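PDB 4CN9: proximal thread matrix protein 1 from Mytilus galloprovincialis, which probably binds collagen in the matrix of the mussel byssus, using a tandem pair of von Willebrand factor type A domains, and carries zinc in a MIDAS motif. Local coordinates for residues 56-62 and 101-107; 278-282 and 322-326. All coordinates share one frame; numbering follows the deposited sequence.

Overall arrangement
Contact 1 (56-62 with 101-107) pairs two neighbouring interior strands of the first von Willebrand factor type A domain, whereas contact 2 (278-282 with 322-326) packs two surface helices of the second. They follow one another along the chain and lie on opposite sides of its centre; their own centres are about 47 Å apart and their nearest atoms about 32 Å. The two domains share one strand order, so contact 1 has its counterpart in strands 253-260 and 295-302, and contact 2 lies beside that second sheet. Contact 1 ends at the MIDAS, where the side chain of D61 is about 4 Å from a bound zinc ion without binding it in this model; contact 2 is remote from both zinc sites.

Contact 1 (56-62 and 101-107); sequences IIVLFDD and FGVVQFS
L59 CD1 presses on V104 CG1 at 3.5 Å, tighter than usual van der Waals contact, the two side chains lying side by side. L59 CG meets F106 CD1 at 3.7 Å, the side chains crossing at about a right angle. With chi1 at 82°, CG of F106 stands between its own N and carbonyl carbon, bringing the ring over the neighbouring strand, where D61 CA sits above one face, 4.0 Å from the centroid. The other face of the sheet is looser, V58 CB lying 4.3 Å from V103 CG2, though V58 CG2 does reach F101 CZ. All fourteen residues are buried, so neither side opens to solvent. Six backbone hydrogen bonds of a parallel ladder, from G102 N to I56 O through D62 N to F106 O, join the strands. Beyond them D62 accepts S107 OG on OD1 (2.7 Å), from above the carboxylate plane, and Q105 NE2 on OD2 (2.9 Å), from the anti side; R135 NE salt-bridges the same OD2. An alanine at D62 would probably leave R135 without this mate. D61 bonds S63 OG through OD1, and T173 OG1 and D174 N through OD2, a second-shell residue here of the von Willebrand factor A MIDAS, whose zinc S63, S65 and D174 hold.

Contact 2 (278-282 and 322-326); sequences NFMKD and KGAID
K281 lays its aliphatic stem across that of K322 at about a right angle, CG of K281 3.8 Å from CB of K322, close to where the two backbones come nearest, with 5.4 Å between their CA atoms. The ends then part. In K281 a bend at chi3 (52°) brings NZ in between OD1 of N278, on its own helix, and OD2 of D326, on the other. NZ bonds D326 OD2 at 2.7 Å, on the syn side and only 17° out of the carboxylate plane, a short salt bridge. The same NZ donates a longer bond, 3.2 Å, to OD1 of N278, one helical turn earlier, so the ammonium is gripped from both helices. Q274 NE2 joins the two acceptor residues, bonding N278 OD1 and the other carboxylate oxygen, D326 OD1. K322 instead sends its NZ to a salt bridge with D285. On the inner side the contact is apolar: I325 points toward the other helix, and its CG2 meets M280 CE at 4.0 Å and K281 CG at 4.1 Å. The short helical segments run antiparallel at 166°, their axes 9.7 Å apart. Beneath them M280 rests on F257 and F259 of strand 253-260 and I325 on F310 of strand 306-310, while F279 touches M430 of helix 430-437.

Contact 1 (56-62 and 101-107)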
# COMPACT_ATOMS: atom_id res chain seq x y z
N ILE A 56 15.34 1.62 10.13
CA ILE A 56 15.02 0.48 9.30
C ILE A 56 15.18 -0.83 10.08
O ILE A 56 16.22 -1.08 10.67
CB ILE A 56 15.91 0.43 8.05
CG1 ILE A 56 15.79 1.75 7.25
CG2 ILE A 56 15.53 -0.73 7.17
CD1 ILE A 56 17.09 2.19 6.60
N ILE A 57 14.12 -1.62 10.11
CA ILE A 57 14.14 -2.94 10.70
C ILE A 57 13.97 -3.99 9.62
O ILE A 57 13.01 -3.95 8.86
CB ILE A 57 13.02 -3.11 11.74
CG1 ILE A 57 13.16 -2.06 12.84
CG2 ILE A 57 13.03 -4.53 12.32
CD1 ILE A 57 14.39 -2.24 13.73
N VAL A 58 14.91 -4.91 9.54
CA VAL A 58 14.74 -6.10 8.71
C VAL A 58 14.26 -7.28 9.55
O VAL A 58 14.86 -7.61 10.57
CB VAL A 58 16.06 -6.49 7.99
CG1 VAL A 58 15.88 -7.79 7.22
CG2 VAL A 58 16.49 -5.36 7.07
N LEU A 59 13.16 -7.88 9.12
CA LEU A 59 12.57 -9.07 9.72
C LEU A 59 12.99 -10.26 8.86
O LEU A 59 12.57 -10.40 7.71
CB LEU A 59 11.05 -8.89 9.76
CG LEU A 59 10.15 -9.60 10.77
CD1 LEU A 59 10.74 -9.73 12.17
CD2 LEU A 59 8.84 -8.82 10.82
N PHE A 60 13.86 -11.08 9.44
CA PHE A 60 14.70 -12.05 8.74
C PHE A 60 14.21 -13.45 9.13
O PHE A 60 14.38 -13.86 10.27
CB PHE A 60 16.13 -11.78 9.23
CG PHE A 60 17.21 -12.59 8.55
CD1 PHE A 60 17.37 -13.95 8.81
CD2 PHE A 60 18.11 -11.96 7.70
CE1 PHE A 60 18.39 -14.66 8.20
CE2 PHE A 60 19.13 -12.67 7.09
CZ PHE A 60 19.28 -14.01 7.34
N ASP A 61 13.58 -14.17 8.19
CA ASP A 61 13.10 -15.55 8.38
C ASP A 61 14.29 -16.46 8.68
O ASP A 61 15.22 -16.53 7.86
CB ASP A 61 12.36 -15.97 7.10
CG ASP A 61 11.72 -17.38 7.18
OD1 ASP A 61 12.23 -18.30 7.84
OD2 ASP A 61 10.67 -17.55 6.50
N ASP A 62 14.31 -17.12 9.85
CA ASP A 62 15.37 -18.12 10.12
C ASP A 62 14.81 -19.52 10.34
O ASP A 62 15.32 -20.28 11.15
CB ASP A 62 16.35 -17.68 11.23
CG ASP A 62 15.72 -17.57 12.63
OD1 ASP A 62 14.48 -17.64 12.78
OD2 ASP A 62 16.51 -17.41 13.59
N PHE A 101 19.72 1.07 11.79
CA PHE A 101 19.40 -0.22 11.22
C PHE A 101 19.34 -1.25 12.35
O PHE A 101 20.20 -1.25 13.22
CB PHE A 101 20.52 -0.59 10.26
CG PHE A 101 20.08 -1.44 9.14
CD1 PHE A 101 20.03 -2.82 9.29
CD2 PHE A 101 19.74 -0.88 7.94
CE1 PHE A 101 19.63 -3.62 8.25
CE2 PHE A 101 19.33 -1.69 6.89
CZ PHE A 101 19.28 -3.05 7.04
N GLY A 102 18.33 -2.11 12.32
CA GLY A 102 18.22 -3.24 13.23
C GLY A 102 17.72 -4.49 12.53
O GLY A 102 17.08 -4.43 11.47
N VAL A 103 17.99 -5.65 13.12
CA VAL A 103 17.58 -6.91 12.51
C VAL A 103 16.97 -7.80 13.56
O VAL A 103 17.52 -8.00 14.65
CB VAL A 103 18.76 -7.64 11.88
CG1 VAL A 103 18.31 -8.99 11.35
CG2 VAL A 103 19.36 -6.80 10.76
N VAL A 104 15.82 -8.36 13.19
CA VAL A 104 15.05 -9.25 14.03
C VAL A 104 14.83 -10.56 13.30
O VAL A 104 14.32 -10.57 12.16
CB VAL A 104 13.70 -8.60 14.35
CG1 VAL A 104 12.76 -9.58 15.02
CG2 VAL A 104 13.92 -7.34 15.18
N GLN A 105 15.25 -11.66 13.91
CA GLN A 105 15.06 -13.00 13.33
C GLN A 105 13.73 -13.57 13.80
O GLN A 105 13.32 -13.36 14.93
CB GLN A 105 16.20 -13.95 13.73
CG GLN A 105 17.59 -13.48 13.37
CD GLN A 105 18.71 -14.19 14.18
OE1 GLN A 105 19.61 -13.54 14.69
NE2 GLN A 105 18.64 -15.50 14.26
N PHE A 106 13.06 -14.31 12.92
CA PHE A 106 11.78 -14.91 13.29
C PHE A 106 11.59 -16.25 12.58
O PHE A 106 11.95 -16.41 11.40
CB PHE A 106 10.61 -13.96 12.96
CG PHE A 106 10.19 -14.01 11.51
CD1 PHE A 106 10.82 -13.23 10.55
CD2 PHE A 106 9.17 -14.87 11.10
CE1 PHE A 106 10.45 -13.30 9.21
CE2 PHE A 106 8.79 -14.95 9.77
CZ PHE A 106 9.42 -14.16 8.82
N SER A 107 11.04 -17.21 13.32
CA SER A 107 10.52 -18.46 12.77
C SER A 107 9.68 -19.10 13.87
O SER A 107 8.46 -18.87 13.96
CB SER A 107 11.62 -19.41 12.24
OG SER A 107 12.70 -19.61 13.14

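Contact 2 (278-282 and 322-326)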
# COMPACT_ATOMS: atom_id res chain seq x y z
N ASN A 278 -23.63 13.19 -2.63
CA ASN A 278 -23.22 14.08 -1.55
C ASN A 278 -21.90 13.63 -0.95
O ASN A 278 -21.08 14.46 -0.57
CB ASN A 278 -24.29 14.16 -0.46
CG ASN A 278 -25.55 14.89 -0.91
OD1 ASN A 278 -25.61 15.48 -2.00
ND2 ASN A 278 -26.57 14.88 -0.06
N PHE A 279 -21.69 12.32 -0.86
CA PHE A 279 -20.44 11.79 -0.33
C PHE A 279 -19.28 12.25 -1.21
O PHE A 279 -18.28 12.76 -0.71
CB PHE A 279 -20.56 10.26 -0.26
CG PHE A 279 -19.30 9.53 0.14
CD1 PHE A 279 -18.90 9.49 1.45
CD2 PHE A 279 -18.58 8.82 -0.79
CE1 PHE A 279 -17.76 8.80 1.83
CE2 PHE A 279 -17.44 8.11 -0.42
CZ PHE A 279 -17.04 8.10 0.89
N MET A 280 -19.42 12.13 -2.52
CA MET A 280 -18.36 12.56 -3.43
C MET A 280 -18.14 14.07 -3.41
O MET A 280 -16.99 14.54 -3.42
CB MET A 280 -18.67 12.06 -4.84
CG MET A 280 -18.64 10.55 -4.89
SD MET A 280 -18.98 9.85 -6.50
CE MET A 280 -20.64 10.46 -6.80
N LYS A 281 -19.22 14.84 -3.38
CA LYS A 281 -19.12 16.30 -3.25
C LYS A 281 -18.42 16.72 -1.95
O LYS A 281 -17.64 17.66 -1.94
CB LYS A 281 -20.51 16.94 -3.36
CG LYS A 281 -21.05 16.91 -4.77
CD LYS A 281 -22.57 16.88 -4.82
CE LYS A 281 -23.16 17.97 -3.99
NZ LYS A 281 -24.64 17.91 -3.90
N ASP A 282 -18.71 16.02 -0.85
CA ASP A 282 -18.06 16.31 0.43
C ASP A 282 -16.55 16.06 0.35
O ASP A 282 -15.76 16.81 0.92
CB ASP A 282 -18.68 15.51 1.58
CG ASP A 282 -20.08 16.01 1.95
OD1 ASP A 282 -20.48 17.07 1.46
OD2 ASP A 282 -20.78 15.32 2.74
N LYS A 322 -18.73 19.99 -8.27
CA LYS A 322 -19.87 19.48 -7.51
C LYS A 322 -21.18 19.52 -8.31
O LYS A 322 -21.96 18.60 -8.23
CB LYS A 322 -20.01 20.24 -6.20
CG LYS A 322 -18.79 20.08 -5.32
CD LYS A 322 -18.97 20.68 -3.93
CE LYS A 322 -19.17 22.16 -3.95
NZ LYS A 322 -19.52 22.62 -2.57
N GLY A 323 -21.41 20.59 -9.06
CA GLY A 323 -22.60 20.67 -9.89
C GLY A 323 -22.57 19.64 -11.01
O GLY A 323 -23.61 19.13 -11.41
N ALA A 324 -21.38 19.33 -11.52
CA ALA A 324 -21.28 18.30 -12.56
C ALA A 324 -21.61 16.92 -11.99
O ALA A 324 -22.29 16.11 -12.64
CB ALA A 324 -19.89 18.31 -13.18
N ILE A 325 -21.13 16.66 -10.78
CA ILE A 325 -21.45 15.39 -10.11
C ILE A 325 -22.96 15.24 -9.95
O ILE A 325 -23.53 14.17 -10.21
CB ILE A 325 -20.75 15.32 -8.73
CG1 ILE A 325 -19.26 15.03 -8.93
CG2 ILE A 325 -21.38 14.25 -7.87
CD1 ILE A 325 -18.42 15.31 -7.73
N ASP A 326 -23.62 16.33 -9.59
CA ASP A 326 -25.05 16.30 -9.32
C ASP A 326 -25.93 16.08 -10.55
O ASP A 326 -27.04 15.57 -10.45
CB ASP A 326 -25.46 17.59 -8.62
CG ASP A 326 -25.46 17.45 -7.11
OD1 ASP A 326 -25.53 16.30 -6.62
OD2 ASP A 326 -25.39 18.47 -6.41